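Putative phophotriesterase (Proteus mirabilis, PDB 3RHG) probably hydrolyses ester bonds, using a pair of divalent metal ions such as zinc bound in its active site. Local coordinates at residues S31-E36 against I127-G132; S123-E128 against K133-D138; D253-D258 against W309-N314; I289-D294 against D331-D336. One frame throughout, in Å; residues are numbered along the deposited sequence. Where two conformers were deposited one is given.

Contact 1 (S31-E36 against I127-G132); sequences SGVVDE and IEKFEG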
loop_
_atom_site.group_PDB
_atom_site.type_symbol
_atom_site.label_atom_id
_atom_site.label_comp_id
_atom_site.label_asym_id
_atom_site.label_seq_id
_atom_site.Cartn_x
_atom_site.Cartn_y
_atom_site.Cartn_z
ATOM N N SER A 31 -19.314 -14.182 5.748
ATOM C CA SER A 31 -20.629 -13.707 5.293
ATOM C C SER A 31 -21.578 -13.254 6.382
ATOM O O SER A 31 -22.527 -12.520 6.102
ATOM C CB SER A 31 -21.325 -14.801 4.496
ATOM O OG SER A 31 -20.749 -14.923 3.223
ATOM N N GLY A 32 -21.348 -13.695 7.614
ATOM C CA GLY A 32 -22.248 -13.343 8.717
ATOM C C GLY A 32 -21.915 -12.016 9.380
ATOM O O GLY A 32 -22.634 -11.569 10.285
ATOM N N VAL A 33 -20.834 -11.380 8.922
ATOM C CA VAL A 33 -20.348 -10.135 9.511
ATOM C C VAL A 33 -19.981 -9.062 8.471
ATOM O O VAL A 33 -19.072 -8.252 8.695
ATOM C CB VAL A 33 -19.116 -10.386 10.434
ATOM C CG1 VAL A 33 -19.541 -11.139 11.706
ATOM C CG2 VAL A 33 -18.002 -11.158 9.674
ATOM N N VAL A 34 -20.676 -9.044 7.336
ATOM C CA VAL A 34 -20.480 -7.958 6.379
ATOM C C VAL A 34 -20.909 -6.650 7.053
ATOM O O VAL A 34 -22.003 -6.552 7.588
ATOM C CB VAL A 34 -21.257 -8.195 5.060
ATOM C CG1 VAL A 34 -21.086 -7.009 4.112
ATOM C CG2 VAL A 34 -20.809 -9.508 4.397
ATOM N N ASP A 35 -20.028 -5.660 7.045
ATOM C CA ASP A 35 -20.281 -4.392 7.702
ATOM C C ASP A 35 -21.006 -3.452 6.748
ATOM O O ASP A 35 -20.869 -3.574 5.526
ATOM C CB ASP A 35 -18.953 -3.775 8.165
ATOM C CG ASP A 35 -18.417 -4.442 9.419
ATOM O OD1 ASP A 35 -19.242 -5.007 10.173
ATOM O OD2 ASP A 35 -17.189 -4.411 9.641
ATOM N N GLU A 36 -21.785 -2.524 7.299
ATOM C CA GLU A 36 -22.369 -1.462 6.486
ATOM C C GLU A 36 -21.252 -0.572 5.945
ATOM O O GLU A 36 -20.204 -0.417 6.584
ATOM C CB GLU A 36 -23.345 -0.613 7.308
ATOM C CG GLU A 36 -24.520 -1.387 7.886
ATOM C CD GLU A 36 -25.326 -2.119 6.828
ATOM O OE1 GLU A 36 -25.420 -1.622 5.683
ATOM O OE2 GLU A 36 -25.872 -3.194 7.140
ATOM N N ILE A 127 -12.829 -15.688 17.951
ATOM C CA ILE A 127 -13.264 -14.705 18.956
ATOM C C ILE A 127 -14.763 -14.816 19.261
ATOM O O ILE A 127 -15.537 -15.344 18.460
ATOM C CB ILE A 127 -12.899 -13.251 18.564
ATOM C CG1 ILE A 127 -13.549 -12.867 17.231
ATOM C CG2 ILE A 127 -11.390 -13.085 18.493
ATOM C CD1 ILE A 127 -13.365 -11.352 16.857
ATOM N N GLU A 128 -15.162 -14.311 20.415
ATOM C CA GLU A 128 -16.560 -14.418 20.850
ATOM C C GLU A 128 -17.550 -13.752 19.877
ATOM O O GLU A 128 -18.690 -14.206 19.723
ATOM C CB GLU A 128 -16.714 -13.890 22.279
ATOM C CG GLU A 128 -18.063 -14.237 22.874
ATOM C CD GLU A 128 -18.193 -13.863 24.341
ATOM O OE1 GLU A 128 -17.241 -13.971 25.131
ATOM O OE2 GLU A 128 -19.292 -13.436 24.712
ATOM N N LYS A 129 -17.111 -12.704 19.194
ATOM C CA LYS A 129 -17.961 -12.047 18.207
ATOM C C LYS A 129 -18.541 -13.073 17.226
ATOM O O LYS A 129 -19.699 -12.953 16.789
ATOM C CB LYS A 129 -17.163 -10.987 17.444
ATOM C CG LYS A 129 -17.932 -10.313 16.332
ATOM C CD LYS A 129 -17.116 -9.199 15.668
ATOM C CE LYS A 129 -17.943 -8.546 14.569
ATOM N NZ LYS A 129 -17.148 -7.600 13.721
ATOM N N PHE A 130 -17.728 -14.079 16.871
ATOM C CA PHE A 130 -18.147 -15.112 15.928
ATOM C C PHE A 130 -18.676 -16.364 16.637
ATOM O O PHE A 130 -19.607 -17.020 16.146
ATOM C CB PHE A 130 -16.976 -15.529 15.017
ATOM C CG PHE A 130 -16.611 -14.501 13.999
ATOM C CD1 PHE A 130 -17.091 -14.603 12.702
ATOM C CD2 PHE A 130 -15.784 -13.429 14.334
ATOM C CE1 PHE A 130 -16.760 -13.645 11.740
ATOM C CE2 PHE A 130 -15.461 -12.462 13.399
ATOM C CZ PHE A 130 -15.929 -12.571 12.093
ATOM N N GLU A 131 -18.081 -16.697 17.780
ATOM C CA GLU A 131 -18.345 -17.982 18.443
ATOM C C GLU A 131 -19.550 -17.934 19.390
ATOM O O GLU A 131 -20.190 -18.950 19.642
ATOM C CB GLU A 131 -17.104 -18.483 19.200
ATOM C CG GLU A 131 -15.873 -18.758 18.292
ATOM C CD GLU A 131 -16.038 -19.993 17.401
ATOM O OE1 GLU A 131 -17.084 -20.686 17.483
ATOM O OE2 GLU A 131 -15.111 -20.281 16.603
ATOM N N GLY A 132 -19.826 -16.755 19.940
ATOM C CA GLY A 132 -20.953 -16.646 20.847
ATOM C C GLY A 132 -20.852 -17.591 22.026
ATOM O O GLY A 132 -19.764 -17.737 22.643
#
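V33 presents both of its methyls to the outer end of the F130 ring. CG2 lies 3.5 Å from F130 CE1 and equally close to CZ, while CG1 touches the same pair of ring atoms slightly farther out. The methyls come at the ring obliquely, and the two side chains cross at about a right angle. V33 CG1 is set beside the backbone N and anti to the carbonyl carbon (chi1 -70°), which turns the fork of the valine toward the helix; a beta-branched residue suits the place because it brings two methyls to the same pair of ring carbons, CE1 and CZ, without a long flexible chain. K129 starts with CG anti to its backbone N (chi1 176°) and stays extended to the end. Its CE therefore passes V33 CG1 at 4.2 Å, the aliphatic part giving apolar cover while the ammonium is carried past. NZ is 4.9 Å from D35 OD1, too far for a salt bridge, though attraction is likely, and it hydrogen-bonds an unidentified bound molecule. I127 occupies the N-cap position of the short helix 128-131, and its O accepts from both F130 N and E131 N. Just after the helix, G132 takes the positive phi that a glycine adopts easily. The F130 ring also meets that of Y126. The two segments follow the first and third strands of the (beta/alpha)8 barrel, at the C-terminal strand ends where amidohydrolases carry their active site.

Contact 2 (S123-E128 against K133-D138); sequences SGLYIE and KRLADD. With CAC (cacodylate ion), chain E.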
loop_
_atom_site.group_PDB
_atom_site.type_symbol
_atom_site.label_atom_id
_atom_site.label_comp_id
_atom_site.label_asym_id
_atom_site.label_seq_id
_atom_site.Cartn_x
_atom_site.Cartn_y
_atom_site.Cartn_z
ATOM N N SER A 123 -7.674 -26.575 14.109
ATOM C CA SER A 123 -8.797 -26.737 15.029
ATOM C C SER A 123 -8.642 -25.722 16.153
ATOM O O SER A 123 -7.655 -25.750 16.891
ATOM C CB SER A 123 -8.789 -28.158 15.622
ATOM O OG SER A 123 -9.787 -28.278 16.619
ATOM N N GLY A 124 -9.648 -24.872 16.349
ATOM C CA GLY A 124 -9.565 -23.910 17.445
ATOM C C GLY A 124 -10.683 -22.904 17.342
ATOM O O GLY A 124 -11.033 -22.487 16.240
ATOM N N LEU A 125 -11.224 -22.481 18.481
ATOM C CA LEU A 125 -12.337 -21.540 18.448
ATOM C C LEU A 125 -11.824 -20.114 18.310
ATOM O O LEU A 125 -10.774 -19.744 18.869
ATOM C CB LEU A 125 -13.237 -21.704 19.689
ATOM C CG LEU A 125 -13.835 -23.114 19.826
ATOM C CD1 LEU A 125 -14.670 -23.252 21.072
ATOM C CD2 LEU A 125 -14.654 -23.442 18.592
ATOM N N TYR A 126 -12.568 -19.317 17.550
ATOM C CA TYR A 126 -12.165 -17.956 17.218
ATOM C C TYR A 126 -12.746 -16.979 18.272
ATOM O O TYR A 126 -13.078 -17.401 19.391
ATOM C CB TYR A 126 -12.645 -17.648 15.787
ATOM C CG TYR A 126 -12.056 -16.418 15.159
ATOM C CD1 TYR A 126 -10.676 -16.205 15.167
ATOM C CD2 TYR A 126 -12.866 -15.465 14.544
ATOM C CE1 TYR A 126 -10.119 -15.086 14.577
ATOM C CE2 TYR A 126 -12.322 -14.335 13.970
ATOM C CZ TYR A 126 -10.945 -14.159 13.969
ATOM O OH TYR A 126 -10.428 -13.022 13.398
ATOM N N ILE A 127 -12.829 -15.688 17.951
ATOM C CA ILE A 127 -13.264 -14.705 18.956
ATOM C C ILE A 127 -14.763 -14.816 19.261
ATOM O O ILE A 127 -15.537 -15.344 18.460
ATOM C CB ILE A 127 -12.899 -13.251 18.564
ATOM C CG1 ILE A 127 -13.549 -12.867 17.231
ATOM C CG2 ILE A 127 -11.390 -13.085 18.493
ATOM C CD1 ILE A 127 -13.365 -11.352 16.857
ATOM N N GLU A 128 -15.162 -14.311 20.415
ATOM C CA GLU A 128 -16.560 -14.418 20.850
ATOM C C GLU A 128 -17.550 -13.752 19.877
ATOM O O GLU A 128 -18.690 -14.206 19.723
ATOM C CB GLU A 128 -16.714 -13.890 22.279
ATOM C CG GLU A 128 -18.063 -14.237 22.874
ATOM C CD GLU A 128 -18.193 -13.863 24.341
ATOM O OE1 GLU A 128 -17.241 -13.971 25.131
ATOM O OE2 GLU A 128 -19.292 -13.436 24.712
ATOM N N LYS A 133 -21.979 -18.236 22.338
ATOM C CA LYS A 133 -22.079 -19.150 23.466
ATOM C C LYS A 133 -21.178 -20.378 23.344
ATOM O O LYS A 133 -21.001 -21.097 24.323
ATOM C CB LYS A 133 -23.528 -19.622 23.684
ATOM C CG LYS A 133 -24.535 -18.543 23.894
ATOM C CD LYS A 133 -25.954 -19.185 23.911
ATOM C CE LYS A 133 -27.078 -18.186 24.173
ATOM N NZ LYS A 133 -27.131 -17.751 25.605
ATOM N N ARG A 134 -20.642 -20.661 22.159
ATOM C CA ARG A 134 -19.723 -21.798 22.049
ATOM C C ARG A 134 -18.539 -21.670 23.011
ATOM O O ARG A 134 -17.971 -22.676 23.413
ATOM C CB ARG A 134 -19.209 -21.989 20.618
ATOM C CG ARG A 134 -20.283 -22.333 19.583
ATOM C CD ARG A 134 -19.635 -22.512 18.211
ATOM N NE ARG A 134 -19.026 -23.834 18.059
ATOM C CZ ARG A 134 -18.099 -24.149 17.159
ATOM N NH1 ARG A 134 -17.625 -23.240 16.315
ATOM N NH2 ARG A 134 -17.648 -25.387 17.108
ATOM N N LEU A 135 -18.163 -20.446 23.364
ATOM C CA LEU A 135 -17.021 -20.231 24.269
ATOM C C LEU A 135 -17.385 -20.425 25.752
ATOM O O LEU A 135 -16.503 -20.449 26.621
ATOM C CB LEU A 135 -16.427 -18.826 24.073
ATOM C CG LEU A 135 -15.940 -18.457 22.654
ATOM C CD1 LEU A 135 -15.149 -17.152 22.739
ATOM C CD2 LEU A 135 -15.067 -19.550 21.996
ATOM N N ALA A 136 -18.681 -20.524 26.045
ATOM C CA ALA A 136 -19.150 -20.767 27.417
ATOM C C ALA A 136 -19.254 -22.259 27.768
ATOM O O ALA A 136 -19.662 -22.621 28.884
ATOM C CB ALA A 136 -20.488 -20.075 27.654
ATOM N N ASP A 137 -18.896 -23.126 26.822
ATOM C CA ASP A 137 -18.948 -24.559 27.080
ATOM C C ASP A 137 -17.887 -24.930 28.118
ATOM O O ASP A 137 -16.955 -24.156 28.376
ATOM C CB ASP A 137 -18.697 -25.364 25.805
ATOM C CG ASP A 137 -19.903 -25.418 24.877
ATOM O OD1 ASP A 137 -21.029 -25.069 25.300
ATOM O OD2 ASP A 137 -19.713 -25.813 23.706
ATOM N N ASP A 138 -18.023 -26.123 28.690
ATOM C CA ASP A 138 -17.065 -26.658 29.644
ATOM C C ASP A 138 -15.665 -26.693 29.026
ATOM O O ASP A 138 -15.503 -27.136 27.891
ATOM C CB ASP A 138 -17.507 -28.076 30.014
ATOM C CG ASP A 138 -16.565 -28.756 30.972
ATOM O OD1 ASP A 138 -16.572 -28.392 32.163
ATOM O OD2 ASP A 138 -15.830 -29.668 30.537
HETATM AS AS CAC E . -7.978 -13.264 10.790
HETATM O O1 CAC E . -6.357 -13.787 10.470
HETATM O O2 CAC E . -8.064 -13.153 12.515
HETATM C C1 CAC E . -8.208 -11.480 10.093
HETATM C C2 CAC E . -9.325 -14.516 10.144
#
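The hydroxyl of Y126 is gripped by two bound groups: it donates to O2 of a cacodylate ion, probably from the crystallisation liquor, 2.5 Å from Y126 OH, and also hydrogen-bonds an unidentified molecule. The cacodylate oxygen sits at the edge of the ring, near its plane, and the tyrosine itself lies edge-to-face with the zinc ligand H199, so this side chain faces the metal site. Across the two segments the contact is mainly aliphatic. L135, its CG anti to the carbonyl carbon (chi1 -58°), divides its two methyls between neighbours. CD2 packs 3.6 Å from L125 CB, the two leucines sliding past each other in opposite directions, whereas CD1 rests 3.6 Å from E128 CA and just as near its CB. A branched leucine thus fills both positions at once. R134 bends at chi3 (80°) and lays one guanidinium face on L125, whose CD2 stands 3.6 Å above the plane, offset toward the rim. The charge is answered by a salt bridge to E131, while the carboxylate of E128 hydrogen-bonds T174. The connection leaves strand 118-123, passes through helix 128-131 and leads to helix 139-151; L125 touches M142 and M145 of that helix, and both leucines touch S180 of helix 175-188.

Contact 3 (D253-D258 against W309-N314); sequences DMIGLD and WGFVPN. With BEZ (benzoic acid), chain D.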
loop_
_atom_site.group_PDB
_atom_site.type_symbol
_atom_site.label_atom_id
_atom_site.label_comp_id
_atom_site.label_asym_id
_atom_site.label_seq_id
_atom_site.Cartn_x
_atom_site.Cartn_y
_atom_site.Cartn_z
ATOM N N ASP A 253 2.419 -12.209 10.311
ATOM C CA ASP A 253 1.608 -12.879 9.310
ATOM C C ASP A 253 0.755 -11.899 8.490
ATOM O O ASP A 253 -0.175 -12.325 7.796
ATOM C CB ASP A 253 0.708 -13.927 9.992
ATOM C CG ASP A 253 0.004 -13.379 11.208
ATOM O OD1 ASP A 253 -0.385 -12.205 11.149
ATOM O OD2 ASP A 253 -0.117 -14.090 12.232
ATOM N N MET A 254 1.092 -10.605 8.521
ATOM C CA MET A 254 0.307 -9.604 7.774
ATOM C C MET A 254 1.183 -8.981 6.704
ATOM O O MET A 254 0.978 -7.844 6.281
ATOM C CB MET A 254 -0.253 -8.545 8.719
ATOM C CG MET A 254 -1.143 -9.163 9.776
ATOM S SD MET A 254 -1.469 -8.090 11.201
ATOM C CE MET A 254 -2.437 -6.792 10.456
ATOM N N ILE A 255 2.179 -9.744 6.255
ATOM C CA ILE A 255 3.157 -9.168 5.344
ATOM C C ILE A 255 2.539 -8.989 3.979
ATOM O O ILE A 255 2.098 -9.963 3.361
ATOM C CB ILE A 255 4.438 -10.045 5.295
ATOM C CG1 ILE A 255 5.126 -9.997 6.665
ATOM C CG2 ILE A 255 5.419 -9.559 4.183
ATOM C CD1 ILE A 255 6.291 -10.967 6.799
ATOM N N GLY A 256 2.511 -7.738 3.508
ATOM C CA GLY A 256 1.835 -7.403 2.266
ATOM C C GLY A 256 0.318 -7.304 2.371
ATOM O O GLY A 256 -0.383 -7.289 1.341
ATOM N N LEU A 257 -0.203 -7.179 3.593
ATOM C CA LEU A 257 -1.645 -7.062 3.750
ATOM C C LEU A 257 -2.174 -5.768 3.061
ATOM O O LEU A 257 -3.141 -5.797 2.277
ATOM C CB LEU A 257 -2.011 -7.156 5.241
ATOM C CG LEU A 257 -3.474 -6.896 5.607
ATOM C CD1 LEU A 257 -4.279 -8.012 5.061
ATOM C CD2 LEU A 257 -3.627 -6.800 7.095
ATOM N N ASP A 258 -1.528 -4.647 3.338
ATOM C CA ASP A 258 -1.743 -3.391 2.597
ATOM C C ASP A 258 -3.187 -2.915 2.654
ATOM O O ASP A 258 -3.743 -2.470 1.638
ATOM C CB ASP A 258 -1.317 -3.506 1.126
ATOM C CG ASP A 258 0.194 -3.720 0.936
ATOM O OD1 ASP A 258 0.992 -3.710 1.916
ATOM O OD2 ASP A 258 0.587 -3.893 -0.236
ATOM N N TRP A 309 0.212 -15.309 -2.483
ATOM C CA TRP A 309 0.930 -16.212 -1.587
ATOM C C TRP A 309 2.408 -16.327 -1.923
ATOM O O TRP A 309 3.143 -17.062 -1.245
ATOM C CB TRP A 309 0.283 -17.604 -1.552
ATOM C CG TRP A 309 -0.918 -17.677 -0.627
ATOM C CD1 TRP A 309 -0.976 -17.233 0.667
ATOM C CD2 TRP A 309 -2.211 -18.236 -0.915
ATOM N NE1 TRP A 309 -2.212 -17.503 1.209
ATOM C CE2 TRP A 309 -2.994 -18.098 0.250
ATOM C CE3 TRP A 309 -2.791 -18.824 -2.054
ATOM C CZ2 TRP A 309 -4.332 -18.519 0.310
ATOM C CZ3 TRP A 309 -4.100 -19.274 -1.981
ATOM C CH2 TRP A 309 -4.866 -19.101 -0.810
ATOM N N GLY A 310 2.855 -15.594 -2.949
ATOM C CA GLY A 310 4.267 -15.638 -3.317
ATOM C C GLY A 310 5.072 -14.491 -2.731
ATOM O O GLY A 310 6.294 -14.445 -2.848
ATOM N N PHE A 311 4.397 -13.559 -2.084
ATOM C CA PHE A 311 5.025 -12.300 -1.701
ATOM C C PHE A 311 6.111 -12.436 -0.615
ATOM O O PHE A 311 7.218 -11.883 -0.731
ATOM C CB PHE A 311 3.956 -11.301 -1.256
ATOM C CG PHE A 311 4.507 -9.925 -0.998
ATOM C CD1 PHE A 311 4.662 -9.021 -2.046
ATOM C CD2 PHE A 311 4.902 -9.550 0.278
ATOM C CE1 PHE A 311 5.195 -7.747 -1.823
ATOM C CE2 PHE A 311 5.436 -8.286 0.514
ATOM C CZ PHE A 311 5.583 -7.380 -0.540
ATOM N N VAL A 312 5.807 -13.167 0.448
ATOM C CA VAL A 312 6.795 -13.375 1.524
ATOM C C VAL A 312 8.083 -14.013 1.003
ATOM O O VAL A 312 9.171 -13.443 1.162
ATOM C CB VAL A 312 6.178 -14.131 2.731
ATOM C CG1 VAL A 312 7.269 -14.738 3.635
ATOM C CG2 VAL A 312 5.303 -13.182 3.538
ATOM N N PRO A 313 8.013 -15.165 0.375
ATOM C CA PRO A 313 9.244 -15.784 -0.104
ATOM C C PRO A 313 9.956 -15.022 -1.208
ATOM O O PRO A 313 11.141 -15.081 -1.304
ATOM C CB PRO A 313 8.820 -17.184 -0.536
ATOM C CG PRO A 313 7.393 -17.190 -0.560
ATOM C CD PRO A 313 6.850 -16.038 0.188
ATOM N N ASN A 314 9.221 -14.387 -2.080
ATOM C CA ASN A 314 9.818 -13.718 -3.192
ATOM C C ASN A 314 10.253 -12.278 -2.933
ATOM O O ASN A 314 11.342 -11.943 -3.235
ATOM C CB ASN A 314 8.856 -13.774 -4.368
ATOM C CG ASN A 314 9.543 -13.945 -5.678
ATOM O OD1 ASN A 314 10.717 -14.221 -5.746
ATOM N ND2 ASN A 314 8.809 -13.767 -6.724
HETATM C C BEZ D . -7.870 -8.046 13.059
HETATM O O1 BEZ D . -7.609 -8.416 14.224
HETATM O O2 BEZ D . -8.885 -7.342 12.845
HETATM C C1 BEZ D . -6.983 -8.431 11.918
HETATM C C2 BEZ D . -5.929 -9.331 12.100
HETATM C C3 BEZ D . -5.125 -9.686 11.018
HETATM C C4 BEZ D . -5.356 -9.131 9.767
HETATM C C5 BEZ D . -6.399 -8.226 9.595
HETATM C C6 BEZ D . -7.220 -7.874 10.663
#
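I255 and F311 both send their contacting carbon anti to their own backbone N, CG2 in the isoleucine and CG in the phenylalanine (chi1 -173°), and the two side chains cross at about a right angle. I255 CG2 thereby arrives in the plane of the ring, at its edge, 3.9 Å from F311 CE2 and as far from CD2. The same methyl lies 3.7 Å from V312 CG2, which also touches I255 CB. Beta-branched residues suit this buried spot: they are compact, and their branches bring methyls into contact close to the backbone. G256 adds its CA, 4.1 Å from F311 CE2; with no side chain, it lets the ring come close to the main chain. I255 and G256 are the central residues of a type II beta turn, closed by L257 N donating to M254 O at 3.0 Å, and the positive phi of G256 (78°) is the glycine geometry of that turn. In the (beta/alpha)8 barrel this turn belongs to the loop after the seventh strand, 249-252, and packs on the start of helix 311-322, which follows the eighth. M254 and L257 face the active site instead: M254 CE is 3.8 Å from C4 of the bound benzoic acid, and L257 CD2 meets the same carbon at 3.9 Å. F311 also packs on W56 of the second subunit. D253 OD1 hydrogen-bonds ND1 of the zinc ligand H229, a second-shell bond that, with the zinc, should hold the imidazole in its orientation.

Contact 4 (I289-D294 against D331-D336); sequences IVLSHD and DKLCID. With ZN (zinc ion), chain B.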
loop_
_atom_site.group_PDB
_atom_site.type_symbol
_atom_site.label_atom_id
_atom_site.label_comp_id
_atom_site.label_asym_id
_atom_site.label_seq_id
_atom_site.Cartn_x
_atom_site.Cartn_y
_atom_site.Cartn_z
ATOM N N ILE A 289 11.176 -16.410 14.914
ATOM C CA ILE A 289 10.290 -15.605 14.082
ATOM C C ILE A 289 9.718 -16.446 12.950
ATOM O O ILE A 289 10.438 -17.230 12.339
ATOM C CB ILE A 289 11.065 -14.432 13.449
ATOM C CG1 ILE A 289 11.560 -13.478 14.544
ATOM C CG2 ILE A 289 10.187 -13.692 12.419
ATOM C CD1 ILE A 289 12.541 -12.432 14.035
ATOM N N VAL A 290 8.410 -16.327 12.697
ATOM C CA VAL A 290 7.832 -16.902 11.476
ATOM C C VAL A 290 7.080 -15.814 10.706
ATOM O O VAL A 290 6.705 -14.779 11.294
ATOM C CB VAL A 290 6.959 -18.147 11.739
ATOM C CG1 VAL A 290 7.826 -19.343 12.124
ATOM C CG2 VAL A 290 5.908 -17.836 12.825
ATOM N N LEU A 291 6.847 -16.068 9.417
ATOM C CA LEU A 291 6.355 -15.060 8.462
ATOM C C LEU A 291 5.218 -15.623 7.637
ATOM O O LEU A 291 5.275 -16.773 7.216
ATOM C CB LEU A 291 7.461 -14.722 7.460
ATOM C CG LEU A 291 8.804 -14.290 8.051
ATOM C CD1 LEU A 291 9.828 -14.062 6.941
ATOM C CD2 LEU A 291 8.703 -13.055 8.943
ATOM N N SER A 292 4.172 -14.828 7.387
ATOM C CA SER A 292 3.106 -15.299 6.514
ATOM C C SER A 292 2.313 -14.081 5.992
ATOM O O SER A 292 2.678 -12.929 6.298
ATOM C CB SER A 292 2.202 -16.305 7.267
ATOM O OG SER A 292 1.930 -17.469 6.475
ATOM N N HIS A 293 1.265 -14.333 5.195
ATOM C CA HIS A 293 0.475 -13.271 4.548
ATOM C C HIS A 293 -0.901 -13.060 5.191
ATOM O O HIS A 293 -1.499 -12.001 5.025
ATOM C CB HIS A 293 0.179 -13.648 3.081
ATOM C CG HIS A 293 1.386 -13.998 2.270
ATOM N ND1 HIS A 293 1.879 -15.287 2.206
ATOM C CD2 HIS A 293 2.176 -13.246 1.457
ATOM C CE1 HIS A 293 2.927 -15.314 1.392
ATOM N NE2 HIS A 293 3.128 -14.091 0.922
ATOM N N ASP A 294 -1.433 -14.097 5.841
ATOM C CA ASP A 294 -2.814 -14.055 6.343
ATOM C C ASP A 294 -3.818 -13.709 5.264
ATOM O O ASP A 294 -4.737 -12.926 5.511
ATOM C CB ASP A 294 -2.964 -13.105 7.553
ATOM C CG ASP A 294 -4.233 -13.365 8.339
ATOM O OD1 ASP A 294 -4.738 -14.517 8.281
ATOM O OD2 ASP A 294 -4.750 -12.417 9.011
ATOM N N ASP A 331 17.442 -17.854 4.690
ATOM C CA ASP A 331 17.078 -19.194 4.203
ATOM C C ASP A 331 16.297 -20.004 5.250
ATOM O O ASP A 331 15.495 -20.878 4.909
ATOM C CB ASP A 331 18.328 -19.968 3.740
ATOM C CG ASP A 331 18.942 -19.396 2.457
ATOM O OD1 ASP A 331 20.080 -19.793 2.097
ATOM O OD2 ASP A 331 18.299 -18.550 1.802
ATOM N N LYS A 332 16.508 -19.706 6.526
ATOM C CA LYS A 332 15.800 -20.433 7.589
ATOM C C LYS A 332 14.402 -19.889 7.874
ATOM O O LYS A 332 13.546 -20.624 8.400
ATOM C CB LYS A 332 16.615 -20.433 8.886
ATOM C CG LYS A 332 17.905 -21.243 8.798
ATOM C CD LYS A 332 18.745 -21.169 10.088
ATOM C CE LYS A 332 20.128 -21.787 9.879
ATOM N NZ LYS A 332 20.981 -21.763 11.110
ATOM N N LEU A 333 14.174 -18.612 7.556
ATOM C CA LEU A 333 12.957 -17.929 8.035
ATOM C C LEU A 333 11.678 -18.582 7.544
ATOM O O LEU A 333 10.691 -18.602 8.274
ATOM C CB LEU A 333 12.949 -16.451 7.639
ATOM C CG LEU A 333 13.902 -15.537 8.420
ATOM C CD1 LEU A 333 13.916 -14.157 7.790
ATOM C CD2 LEU A 333 13.495 -15.443 9.894
ATOM N N CYS A 334 11.699 -19.100 6.311
ATOM C CA CYS A 334 10.496 -19.686 5.699
ATOM C C CYS A 334 10.595 -21.195 5.533
ATOM O O CYS A 334 9.734 -21.801 4.884
ATOM C CB CYS A 334 10.207 -19.051 4.340
ATOM S SG CYS A 334 9.820 -17.294 4.445
ATOM N N ILE A 335 11.677 -21.787 6.055
ATOM C CA ILE A 335 11.887 -23.230 5.960
ATOM C C ILE A 335 12.103 -23.853 7.338
ATOM O O ILE A 335 11.152 -24.381 7.939
ATOM C CB ILE A 335 13.075 -23.549 5.019
ATOM C CG1 ILE A 335 12.799 -22.936 3.638
ATOM C CG2 ILE A 335 13.267 -25.068 4.890
ATOM C CD1 ILE A 335 13.941 -23.012 2.661
ATOM N N ASP A 336 13.325 -23.737 7.872
ATOM C CA ASP A 336 13.619 -24.297 9.192
ATOM C C ASP A 336 12.676 -23.782 10.286
ATOM O O ASP A 336 12.226 -24.555 11.137
ATOM C CB ASP A 336 15.047 -23.990 9.627
ATOM C CG ASP A 336 16.076 -24.418 8.602
ATOM O OD1 ASP A 336 17.113 -25.000 9.012
ATOM O OD2 ASP A 336 15.865 -24.140 7.399
HETATM ZN ZN ZN B . -5.755 -15.588 10.116
HETATM O O HOH W 1 7.992 -18.528 8.468
#
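L291 lays its CD1 methyl across the base of L333 and the sulfur of C334, 4.0 Å from L333 CB and 4.1 Å from C334 SG. With CG anti to the carbonyl carbon (chi1 -54°), the L291 side chain carries CD1 to both, crossing that of L333 at a slant. I289, two residues back along the strand, adds a looser touch, its CB 4.4 Å from L333 CD2. Leucine and isoleucine give this buried seam its bulk, while the smaller cysteine fits its sulfur against the L291 methyl and also touches V312. A water bridges the two backbones, accepting from L291 N at 2.9 Å and lying 2.7 Å from L333 O, among aliphatic side chains. Farther on, D294 leaves the packing altogether: its CG is anti to the backbone N (chi1 -162°), and OD1 binds zinc at 2.4 Å, sharing the metal with H23, H25 and E166. Strand 289-291 is the eighth of the barrel. It pairs with strand 249-252, its continuation at D294 bonds to the backbone of H23 near the end of the first strand, and its outer face is covered by V312 of helix 311-322 and by the end of helix 327-333, just ahead of helix 336-343.

Contacts 1 and 2 lie on one side of the chain's centre, in loops around the active-site mouth, and share I127 and E128; E131 OE2 joins them by a probable hydrogen bond to Y126 N. Contact 1 is a surface touch and contact 2 partly buried, and both mix aliphatic packing with charged side chains. Contacts 3 and 4 are buried and almost wholly apolar across their segments, contact 4 adding a bridging water. Their segments alternate along the chain and are tied by probable bonds from V312 N to H293 NE2 and from I255 N to S292 O. Contact 4 supplies a zinc ligand, contact 3 touches the benzoic acid, and contacts 1 and 2 each hydrogen-bond an unidentified bound molecule.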